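PDB 6A5K: histone-lysine N-methyltransferase, H3 lysine-9 specific SUVH6 from Arabidopsis thaliana, which catalyses methylation of a specific lysine of histone H3 with S-adenosylmethionine as methyl donor, and probably reads methylated DNA through its SRA domain. Local coordinates for residues D399-D404 with D442-G447; K266-T271 with G450-H455; V274-P279 with G384-D389. The protein carries 1 engineered substitution. All coordinates share one frame; numbering follows the deposited sequence.

Interaction 1 (D399-D404 with D442-G447). With SAM (S-adenosylmethionine), chain F.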
loop_
_atom_site.group_PDB
_atom_site.type_symbol
_atom_site.label_atom_id
_atom_site.label_comp_id
_atom_site.label_asym_id
_atom_site.label_seq_id
_atom_site.Cartn_x
_atom_site.Cartn_y
_atom_site.Cartn_z
ATOM N N ASP A 399 13.866 -8.147 23.981
ATOM C CA ASP A 399 14.686 -7.759 22.834
ATOM C C ASP A 399 13.947 -7.882 21.506
ATOM O O ASP A 399 14.273 -7.180 20.555
ATOM C CB ASP A 399 15.970 -8.591 22.781
ATOM C CG ASP A 399 15.741 -9.998 22.260
ATOM O OD1 ASP A 399 15.619 -10.923 23.089
ATOM O OD2 ASP A 399 15.697 -10.185 21.024
ATOM N N GLU A 400 12.955 -8.767 21.438
ATOM C CA GLU A 400 12.246 -8.981 20.181
ATOM C C GLU A 400 11.135 -7.963 19.945
ATOM O O GLU A 400 10.523 -7.959 18.882
ATOM C CB GLU A 400 11.678 -10.400 20.119
ATOM C CG GLU A 400 12.742 -11.464 19.911
ATOM C CD GLU A 400 12.156 -12.827 19.616
ATOM O OE1 GLU A 400 11.468 -13.387 20.495
ATOM O OE2 GLU A 400 12.376 -13.332 18.496
ATOM N N TYR A 401 10.896 -7.083 20.912
ATOM C CA TYR A 401 9.800 -6.126 20.806
ATOM C C TYR A 401 10.231 -4.702 21.126
ATOM O O TYR A 401 9.498 -3.943 21.756
ATOM C CB TYR A 401 8.644 -6.560 21.715
ATOM C CG TYR A 401 8.109 -7.917 21.334
ATOM C CD1 TYR A 401 7.298 -8.074 20.212
ATOM C CD2 TYR A 401 8.445 -9.050 22.063
ATOM C CE1 TYR A 401 6.819 -9.318 19.847
ATOM C CE2 TYR A 401 7.971 -10.298 21.700
ATOM C CZ TYR A 401 7.159 -10.423 20.591
ATOM O OH TYR A 401 6.685 -11.663 20.226
ATOM N N LEU A 402 11.429 -4.346 20.679
ATOM C CA LEU A 402 11.943 -2.998 20.867
ATOM C C LEU A 402 11.947 -2.229 19.543
ATOM O O LEU A 402 12.398 -2.746 18.522
ATOM C CB LEU A 402 13.362 -3.037 21.441
ATOM C CG LEU A 402 13.572 -3.752 22.772
ATOM C CD1 LEU A 402 15.050 -3.718 23.145
ATOM C CD2 LEU A 402 12.710 -3.117 23.866
ATOM N N PHE A 403 11.425 -1.009 19.560
ATOM C CA PHE A 403 11.591 -0.100 18.431
ATOM C C PHE A 403 12.557 1.004 18.833
ATOM O O PHE A 403 12.229 1.857 19.658
ATOM C CB PHE A 403 10.260 0.506 17.976
ATOM C CG PHE A 403 10.350 1.231 16.656
ATOM C CD1 PHE A 403 10.812 2.536 16.592
ATOM C CD2 PHE A 403 9.983 0.597 15.474
ATOM C CE1 PHE A 403 10.901 3.204 15.377
ATOM C CE2 PHE A 403 10.066 1.257 14.259
ATOM C CZ PHE A 403 10.523 2.565 14.214
ATOM N N ASP A 404 13.746 0.978 18.241
ATOM C CA ASP A 404 14.766 1.986 18.498
ATOM C C ASP A 404 14.398 3.256 17.727
ATOM O O ASP A 404 14.424 3.263 16.500
ATOM C CB ASP A 404 16.143 1.448 18.078
ATOM C CG ASP A 404 17.294 2.355 18.483
ATOM O OD1 ASP A 404 17.163 3.591 18.420
ATOM O OD2 ASP A 404 18.350 1.813 18.856
ATOM N N ASP A 442 9.369 -0.110 24.154
ATOM C CA ASP A 442 9.363 -1.506 24.570
ATOM C C ASP A 442 7.931 -2.020 24.554
ATOM O O ASP A 442 7.123 -1.637 25.398
ATOM C CB ASP A 442 9.981 -1.646 25.968
ATOM C CG ASP A 442 10.038 -3.094 26.461
ATOM O OD1 ASP A 442 9.461 -3.994 25.822
ATOM O OD2 ASP A 442 10.671 -3.332 27.513
ATOM N N ALA A 443 7.621 -2.894 23.601
ATOM C CA ALA A 443 6.272 -3.441 23.483
ATOM C C ALA A 443 6.186 -4.911 23.903
ATOM O O ALA A 443 5.234 -5.606 23.541
ATOM C CB ALA A 443 5.765 -3.276 22.044
ATOM N N ALA A 444 7.171 -5.386 24.662
ATOM C CA ALA A 444 7.232 -6.805 25.018
ATOM C C ALA A 444 6.143 -7.197 26.002
ATOM O O ALA A 444 5.463 -8.206 25.813
ATOM C CB ALA A 444 8.590 -7.159 25.593
ATOM N N SER A 445 5.989 -6.400 27.053
ATOM C CA SER A 445 5.012 -6.681 28.101
ATOM C C SER A 445 3.685 -5.999 27.805
ATOM O O SER A 445 2.613 -6.600 27.945
ATOM C CB SER A 445 5.530 -6.221 29.464
ATOM O OG SER A 445 6.626 -7.008 29.894
ATOM N N LYS A 446 3.775 -4.733 27.408
ATOM C CA LYS A 446 2.609 -3.915 27.106
ATOM C C LYS A 446 2.782 -3.273 25.736
ATOM O O LYS A 446 3.750 -2.552 25.511
ATOM C CB LYS A 446 2.419 -2.838 28.179
ATOM C CG LYS A 446 2.420 -3.379 29.600
ATOM C CD LYS A 446 2.208 -2.276 30.623
ATOM C CE LYS A 446 2.704 -2.689 31.999
ATOM N NZ LYS A 446 4.167 -2.983 31.997
ATOM N N GLY A 447 1.853 -3.536 24.822
ATOM C CA GLY A 447 1.934 -2.961 23.490
ATOM C C GLY A 447 0.670 -3.174 22.687
ATOM O O GLY A 447 -0.272 -3.821 23.162
HETATM N N SAM F . 6.875 -12.633 14.559
HETATM C CA SAM F . 6.727 -11.972 15.869
HETATM C C SAM F . 5.819 -12.732 16.837
HETATM O O SAM F . 5.496 -12.230 17.923
HETATM O OXT SAM F . 5.384 -13.852 16.554
HETATM C CB SAM F . 6.212 -10.543 15.693
HETATM C CG SAM F . 7.330 -9.601 15.269
HETATM S SD SAM F . 8.487 -9.449 16.651
HETATM C CE SAM F . 8.457 -7.670 16.830
HETATM C "C5'" SAM F . 10.122 -9.602 15.914
HETATM C "C4'" SAM F . 10.526 -11.059 15.804
HETATM O "O4'" SAM F . 9.830 -11.672 14.728
HETATM C "C3'" SAM F . 12.006 -11.195 15.499
HETATM O "O3'" SAM F . 12.767 -11.257 16.682
HETATM C "C2'" SAM F . 12.034 -12.500 14.746
HETATM O "O2'" SAM F . 11.973 -13.547 15.688
HETATM C "C1'" SAM F . 10.718 -12.495 14.001
HETATM N N9 SAM F . 10.910 -11.928 12.649
HETATM C C8 SAM F . 10.375 -10.771 12.147
HETATM N N7 SAM F . 10.805 -10.612 10.867
HETATM C C5 SAM F . 11.621 -11.647 10.555
HETATM C C6 SAM F . 12.326 -11.987 9.405
HETATM N N6 SAM F . 12.279 -11.217 8.315
HETATM N N1 SAM F . 13.101 -13.125 9.401
HETATM C C2 SAM F . 13.160 -13.936 10.518
HETATM N N3 SAM F . 12.450 -13.601 11.655
HETATM C C4 SAM F . 11.689 -12.482 11.671
#

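Interaction 2 (K266-T271 with G450-H455). With SAM (S-adenosylmethionine), chain F.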
loop_
_atom_site.group_PDB
_atom_site.type_symbol
_atom_site.label_atom_id
_atom_site.label_comp_id
_atom_site.label_asym_id
_atom_site.label_seq_id
_atom_site.Cartn_x
_atom_site.Cartn_y
_atom_site.Cartn_z
ATOM N N LYS A 266 -1.679 -20.546 19.820
ATOM C CA LYS A 266 -2.552 -19.400 20.053
ATOM C C LYS A 266 -1.663 -18.173 20.201
ATOM O O LYS A 266 -0.460 -18.322 20.411
ATOM C CB LYS A 266 -3.430 -19.618 21.291
ATOM C CG LYS A 266 -4.765 -20.293 20.988
ATOM C CD LYS A 266 -4.565 -21.717 20.493
ATOM C CE LYS A 266 -5.885 -22.405 20.194
ATOM N NZ LYS A 266 -5.669 -23.816 19.773
ATOM N N PRO A 267 -2.235 -16.960 20.067
ATOM C CA PRO A 267 -1.398 -15.753 20.143
ATOM C C PRO A 267 -0.643 -15.635 21.462
ATOM O O PRO A 267 -1.145 -16.084 22.491
ATOM C CB PRO A 267 -2.407 -14.612 19.991
ATOM C CG PRO A 267 -3.560 -15.224 19.279
ATOM C CD PRO A 267 -3.638 -16.635 19.750
ATOM N N PRO A 268 0.559 -15.041 21.428
ATOM C CA PRO A 268 1.402 -14.957 22.623
ATOM C C PRO A 268 0.820 -14.053 23.697
ATOM O O PRO A 268 -0.027 -13.196 23.438
ATOM C CB PRO A 268 2.715 -14.381 22.087
ATOM C CG PRO A 268 2.321 -13.624 20.871
ATOM C CD PRO A 268 1.198 -14.410 20.259
ATOM N N LEU A 269 1.294 -14.262 24.917
ATOM C CA LEU A 269 0.794 -13.552 26.076
ATOM C C LEU A 269 1.400 -12.159 26.150
ATOM O O LEU A 269 2.615 -12.006 26.029
ATOM C CB LEU A 269 1.110 -14.352 27.341
ATOM C CG LEU A 269 0.739 -13.796 28.707
ATOM C CD1 LEU A 269 -0.768 -13.752 28.840
ATOM C CD2 LEU A 269 1.346 -14.676 29.790
ATOM N N PHE A 270 0.544 -11.154 26.323
ATOM C CA PHE A 270 0.967 -9.771 26.543
ATOM C C PHE A 270 -0.245 -8.928 26.920
ATOM O O PHE A 270 -1.381 -9.338 26.703
ATOM C CB PHE A 270 1.664 -9.184 25.298
ATOM C CG PHE A 270 0.725 -8.861 24.169
ATOM C CD1 PHE A 270 0.232 -9.864 23.350
ATOM C CD2 PHE A 270 0.338 -7.552 23.924
ATOM C CE1 PHE A 270 -0.639 -9.571 22.314
ATOM C CE2 PHE A 270 -0.529 -7.252 22.885
ATOM C CZ PHE A 270 -1.013 -8.259 22.081
ATOM N N THR A 271 -0.003 -7.746 27.476
ATOM C CA THR A 271 -1.089 -6.831 27.815
ATOM C C THR A 271 -1.317 -5.821 26.695
ATOM O O THR A 271 -0.432 -5.023 26.378
ATOM C CB THR A 271 -0.802 -6.083 29.131
ATOM O OG1 THR A 271 -0.542 -7.033 30.173
ATOM C CG2 THR A 271 -1.985 -5.207 29.532
ATOM N N GLY A 450 1.117 -3.233 16.662
ATOM C CA GLY A 450 2.375 -2.892 16.023
ATOM C C GLY A 450 3.515 -3.829 16.384
ATOM O O GLY A 450 4.429 -4.027 15.578
ATOM N N ARG A 451 3.456 -4.426 17.578
ATOM C CA ARG A 451 4.507 -5.336 18.029
ATOM C C ARG A 451 4.599 -6.580 17.133
ATOM O O ARG A 451 5.591 -7.292 17.163
ATOM C CB ARG A 451 4.280 -5.764 19.496
ATOM C CG ARG A 451 3.182 -6.816 19.670
ATOM C CD ARG A 451 2.677 -6.921 21.117
ATOM N NE ARG A 451 3.690 -7.410 22.054
ATOM C CZ ARG A 451 4.064 -8.683 22.158
ATOM N NH1 ARG A 451 3.536 -9.602 21.361
ATOM N NH2 ARG A 451 4.987 -9.038 23.042
ATOM N N PHE A 452 3.568 -6.843 16.337
ATOM C CA PHE A 452 3.531 -8.083 15.556
ATOM C C PHE A 452 3.972 -7.913 14.104
ATOM O O PHE A 452 4.079 -8.898 13.373
ATOM C CB PHE A 452 2.124 -8.687 15.589
ATOM C CG PHE A 452 1.763 -9.312 16.901
ATOM C CD1 PHE A 452 0.784 -8.752 17.705
ATOM C CD2 PHE A 452 2.398 -10.469 17.328
ATOM C CE1 PHE A 452 0.444 -9.332 18.919
ATOM C CE2 PHE A 452 2.063 -11.057 18.541
ATOM C CZ PHE A 452 1.086 -10.488 19.336
ATOM N N ILE A 453 4.233 -6.678 13.678
ATOM C CA ILE A 453 4.651 -6.434 12.287
ATOM C C ILE A 453 6.084 -6.928 12.060
ATOM O O ILE A 453 7.018 -6.515 12.758
ATOM C CB ILE A 453 4.556 -4.938 11.911
ATOM C CG1 ILE A 453 3.131 -4.422 12.128
ATOM C CG2 ILE A 453 4.988 -4.714 10.453
ATOM C CD1 ILE A 453 3.007 -2.909 12.007
ATOM N N ASN A 454 6.245 -7.833 11.099
ATOM C CA ASN A 454 7.539 -8.451 10.827
ATOM C C ASN A 454 8.451 -7.589 9.957
ATOM O O ASN A 454 8.023 -6.597 9.390
ATOM C CB ASN A 454 7.333 -9.823 10.169
ATOM C CG ASN A 454 6.892 -10.883 11.168
ATOM O OD1 ASN A 454 7.307 -10.860 12.325
ATOM N ND2 ASN A 454 6.046 -11.809 10.728
ATOM N N HIS A 455 9.714 -7.980 9.865
ATOM C CA HIS A 455 10.660 -7.292 8.997
ATOM C C HIS A 455 10.608 -7.815 7.563
ATOM O O HIS A 455 10.420 -9.015 7.337
ATOM C CB HIS A 455 12.091 -7.445 9.519
ATOM C CG HIS A 455 13.132 -7.151 8.481
ATOM N ND1 HIS A 455 13.574 -5.871 8.219
ATOM C CD2 HIS A 455 13.784 -7.961 7.609
ATOM C CE1 HIS A 455 14.471 -5.905 7.248
ATOM N NE2 HIS A 455 14.616 -7.160 6.857
HETATM N N SAM F . 6.875 -12.633 14.559
HETATM C CA SAM F . 6.727 -11.972 15.869
HETATM C C SAM F . 5.819 -12.732 16.837
HETATM O O SAM F . 5.496 -12.230 17.923
HETATM O OXT SAM F . 5.384 -13.852 16.554
HETATM C CB SAM F . 6.212 -10.543 15.693
HETATM C CG SAM F . 7.330 -9.601 15.269
HETATM S SD SAM F . 8.487 -9.449 16.651
HETATM C CE SAM F . 8.457 -7.670 16.830
HETATM C "C5'" SAM F . 10.122 -9.602 15.914
HETATM C "C4'" SAM F . 10.526 -11.059 15.804
HETATM O "O4'" SAM F . 9.830 -11.672 14.728
HETATM C "C3'" SAM F . 12.006 -11.195 15.499
HETATM O "O3'" SAM F . 12.767 -11.257 16.682
HETATM C "C2'" SAM F . 12.034 -12.500 14.746
HETATM O "O2'" SAM F . 11.973 -13.547 15.688
HETATM C "C1'" SAM F . 10.718 -12.495 14.001
HETATM N N9 SAM F . 10.910 -11.928 12.649
HETATM C C8 SAM F . 10.375 -10.771 12.147
HETATM N N7 SAM F . 10.805 -10.612 10.867
HETATM C C5 SAM F . 11.621 -11.647 10.555
HETATM C C6 SAM F . 12.326 -11.987 9.405
HETATM N N6 SAM F . 12.279 -11.217 8.315
HETATM N N1 SAM F . 13.101 -13.125 9.401
HETATM C C2 SAM F . 13.160 -13.936 10.518
HETATM N N3 SAM F . 12.450 -13.601 11.655
HETATM C C4 SAM F . 11.689 -12.482 11.671
#

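Interaction 3 (V274-P279 with G384-D389)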
loop_
_atom_site.group_PDB
_atom_site.type_symbol
_atom_site.label_atom_id
_atom_site.label_comp_id
_atom_site.label_asym_id
_atom_site.label_seq_id
_atom_site.Cartn_x
_atom_site.Cartn_y
_atom_site.Cartn_z
ATOM N N VAL A 274 -3.515 0.621 24.026
ATOM C CA VAL A 274 -3.690 1.579 22.936
ATOM C C VAL A 274 -3.023 2.916 23.270
ATOM O O VAL A 274 -3.010 3.838 22.457
ATOM C CB VAL A 274 -5.182 1.832 22.611
ATOM C CG1 VAL A 274 -5.927 0.520 22.458
ATOM C CG2 VAL A 274 -5.824 2.677 23.697
ATOM N N LYS A 275 -2.462 3.018 24.469
ATOM C CA LYS A 275 -1.836 4.266 24.895
ATOM C C LYS A 275 -0.360 4.099 25.239
ATOM O O LYS A 275 0.040 3.126 25.877
ATOM C CB LYS A 275 -2.587 4.853 26.097
ATOM C CG LYS A 275 -4.039 5.186 25.803
ATOM C CD LYS A 275 -4.318 6.671 25.978
ATOM C CE LYS A 275 -5.191 6.929 27.197
ATOM N NZ LYS A 275 -6.002 8.174 27.048
ATOM N N LEU A 276 0.444 5.068 24.817
ATOM C CA LEU A 276 1.855 5.078 25.171
ATOM C C LEU A 276 2.035 5.209 26.677
ATOM O O LEU A 276 1.279 5.914 27.349
ATOM C CB LEU A 276 2.584 6.216 24.458
ATOM C CG LEU A 276 2.869 6.018 22.971
ATOM C CD1 LEU A 276 3.398 7.314 22.370
ATOM C CD2 LEU A 276 3.865 4.881 22.781
ATOM N N ILE A 277 3.031 4.513 27.207
ATOM C CA ILE A 277 3.368 4.646 28.614
ATOM C C ILE A 277 4.642 5.466 28.747
ATOM O O ILE A 277 5.712 5.051 28.297
ATOM C CB ILE A 277 3.534 3.278 29.282
ATOM C CG1 ILE A 277 2.259 2.456 29.080
ATOM C CG2 ILE A 277 3.879 3.436 30.768
ATOM C CD1 ILE A 277 2.414 1.006 29.429
ATOM N N TYR A 278 4.507 6.644 29.345
ATOM C CA TYR A 278 5.622 7.565 29.503
ATOM C C TYR A 278 6.283 7.393 30.857
ATOM O O TYR A 278 5.616 7.069 31.841
ATOM C CB TYR A 278 5.152 9.016 29.358
ATOM C CG TYR A 278 4.733 9.434 27.963
ATOM C CD1 TYR A 278 5.672 9.856 27.030
ATOM C CD2 TYR A 278 3.395 9.427 27.587
ATOM C CE1 TYR A 278 5.292 10.247 25.757
ATOM C CE2 TYR A 278 3.006 9.815 26.318
ATOM C CZ TYR A 278 3.959 10.223 25.406
ATOM O OH TYR A 278 3.579 10.610 24.139
ATOM N N PRO A 279 7.605 7.604 30.919
ATOM C CA PRO A 279 8.178 7.854 32.242
ATOM C C PRO A 279 7.606 9.171 32.756
ATOM O O PRO A 279 7.119 9.973 31.955
ATOM C CB PRO A 279 9.688 7.950 31.977
ATOM C CG PRO A 279 9.890 7.327 30.621
ATOM C CD PRO A 279 8.627 7.601 29.860
ATOM N N GLY A 384 3.922 1.126 23.056
ATOM C CA GLY A 384 4.543 0.367 24.125
ATOM C C GLY A 384 4.986 1.323 25.220
ATOM O O GLY A 384 4.481 2.441 25.307
ATOM N N GLU A 385 5.932 0.896 26.050
ATOM C CA GLU A 385 6.472 1.769 27.091
ATOM C C GLU A 385 7.680 2.529 26.557
ATOM O O GLU A 385 8.614 1.913 26.043
ATOM C CB GLU A 385 6.885 0.976 28.336
ATOM C CG GLU A 385 5.997 -0.201 28.700
ATOM C CD GLU A 385 6.516 -0.956 29.923
ATOM O OE1 GLU A 385 6.946 -0.298 30.897
ATOM O OE2 GLU A 385 6.504 -2.205 29.906
ATOM N N LEU A 386 7.661 3.856 26.673
ATOM C CA LEU A 386 8.822 4.682 26.336
ATOM C C LEU A 386 9.920 4.502 27.377
ATOM O O LEU A 386 9.685 4.697 28.566
ATOM C CB LEU A 386 8.450 6.168 26.255
ATOM C CG LEU A 386 8.022 6.808 24.933
ATOM C CD1 LEU A 386 8.957 6.397 23.804
ATOM C CD2 LEU A 386 6.569 6.494 24.598
ATOM N N LEU A 387 11.120 4.156 26.926
ATOM C CA LEU A 387 12.254 3.941 27.829
ATOM C C LEU A 387 13.516 4.602 27.293
ATOM O O LEU A 387 13.718 4.656 26.088
ATOM C CB LEU A 387 12.521 2.443 28.017
ATOM C CG LEU A 387 11.464 1.529 28.640
ATOM C CD1 LEU A 387 11.959 0.092 28.641
ATOM C CD2 LEU A 387 11.108 1.985 30.058
ATOM N N GLU A 388 14.369 5.094 28.187
ATOM C CA GLU A 388 15.750 5.390 27.813
ATOM C C GLU A 388 16.360 4.124 27.227
ATOM O O GLU A 388 16.063 3.025 27.704
ATOM C CB GLU A 388 16.578 5.851 29.020
ATOM C CG GLU A 388 16.009 7.037 29.769
ATOM C CD GLU A 388 16.828 7.388 31.000
ATOM O OE1 GLU A 388 17.240 8.560 31.124
ATOM O OE2 GLU A 388 17.062 6.493 31.840
ATOM N N ASP A 389 17.207 4.273 26.209
ATOM C CA ASP A 389 17.858 3.121 25.578
ATOM C C ASP A 389 18.519 2.200 26.601
ATOM O O ASP A 389 18.376 0.984 26.523
ATOM C CB ASP A 389 18.905 3.570 24.551
ATOM C CG ASP A 389 18.283 4.120 23.276
ATOM O OD1 ASP A 389 17.070 3.911 23.047
ATOM O OD2 ASP A 389 19.021 4.751 22.488
#

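Interaction 1 (D399-D404 with D442-G447)
Tyr401 sets its CB against the backbone N of Ala444 at 3.5 Å, while its ring swings off toward the cofactor. With CG anti to the carbonyl carbon (chi1 -60°), the ring rises beside Ala444, whose methyl is small enough to lie 3.9 Å from Tyr401 CB. The phenol OH then donates to the carboxylate O of S-adenosylmethionine at 2.7 Å, the acceptor lying in the ring plane. A tyrosine suits the place because its ring also meets the sulfonium end, with CE1 3.6 Å from SD and CD1 3.6 Å from the methyl CE, and takes Arg451 as a cation-pi partner. Glu400 stretches out beyond CG, and its OE2 accepts from both ribose hydroxyls, O2' and O3'.

One backbone hydrogen bond links the segments, from Ala443 N to Tyr401 O at 2.8 Å. Leu402 lays CD2 over the flat face of the Asp442 carboxylate, 3.7 Å from CG. Asp442 turns OD1 back to the amide of Ala444 (2.9 Å), an Asx turn, and its OD2 is held by Asn398.

Leu402 and Asp442 form an antiparallel non-hydrogen-bonded pair, joining strand 402-406 to strand 436-442, the middle of a three-stranded sheet completed by 385-388; beyond the turn, strand 446-447 pairs with 271-272.

Interaction 2 (K266-T271 with G450-H455)
Phe270 and Arg451 both place CG between the backbone N and the carbonyl carbon (chi1 74° in Phe270), and the arginine bends again at chi3 (-66°), which lays its outer half along the phenyl face. The guanidinium rests flat on the ring with its CZ 4.3 Å from the centroid, a stacked cation-pi pair, and Arg451 CD adds a CH-pi contact over the same face. Arginine suits this place because it offers both an apolar stem and a flat cation. NE is spent on Ala443 O, a hydrogen bond that helps fix the rotation of the group.

The edge of Phe452 is turned toward the face of Phe270 in an offset edge-to-face pair, with Phe452 CZ 3.6 Å from Phe270 CE1 and the planes at 71°. Pro268 reaches the edge of the Phe452 ring, its CG 3.5 Å from CE2; a rigid proline presents a fixed apolar corner there.

Beyond this cluster, main chain and side chains of 450-455 line S-adenosylmethionine. Arg451 O closely approaches its methyl CE, at 2.9 Å. Asn454 OD1 accepts from its amino N at 2.9 Å, and His455 N donates to adenine N7 at 3.0 Å while His455 O accepts from N6.

The chemistry across the segments is aromatic, cationic and apolar: a pre-SET loop packs on Arg451 and Phe452 of the cofactor pocket. Asn454 and His455 supply part of the polar grip, alongside Glu400, Tyr401, Trp365 and Phe516.

Interaction 3 (V274-P279 with G384-D389)
Leu276 and Ile277 run beside Gly384 to Leu386, and two backbone hydrogen bonds tie the segments. Ile277 uses both its polar backbone atoms: its N donates to Gly384 O at 3.2 Å, and its O accepts from Leu386 N at 2.8 Å. Together they make a single bridge between Ile277 and Glu385. Glu385 CA also brings its hydrogen to Ile277 O, a C-H...O contact at 3.6 Å. Gly384 N, by contrast, is buried here and has no partner in the model.

The apolar contacts gather on Leu386, whose side chain points at the loop. Leu276 holds CG anti to the carbonyl carbon (chi1 -75°), which brings its CD2 within 3.6 Å of Leu386 CD2. The ring of Tyr278 comes alongside with CE1 4.1 Å from that same Leu386 methyl. The Pro279 ring passes at about a right angle, its CD 3.9 Å from Leu386 CB and its CG 3.3 Å from Leu386 O; having no N-H to pair, proline can lie against both. With only an alanine at Leu276, Leu386 CD2 would probably lose its closest methyl partner, and a gap would be likely beside Gly384 O.

Ile277 and Glu385 lie side by side, pointing the same way, with Ile277 CD1 3.9 Å from Glu385 CG. The acid offers its methylene part, and its carboxylate has long, weak ion pairs with Lys446 and Arg395.

The chemistry is therefore mixed: main-chain bonds set the register, and aliphatic, proline and tyrosine side chains pack around it, so that a pre-SET loop borders the outer strand 385-388 without any charged pair between the two segments.

Interactions 1 and 2 have centres about 9 Å apart and both touch S-adenosylmethionine; Ala443 O with Arg451 NE, and Ser445 O with Thr271 N, join them directly. Interaction 3 lies about 10 Å from interaction 1 and about 17 Å from interaction 2, centre to centre. It shares the three-stranded sheet 385-388, 436-442, 402-406 with interaction 1, through Asp442 N and Glu385 O. Along the chain, 266-271 leads on to 274-279, and interactions 3 and 1 close in series inside the loop closed by interaction 2. Pre-SET segments thus border the SET domain at two places, one backing the cofactor pocket and one flanking the sheet beside it.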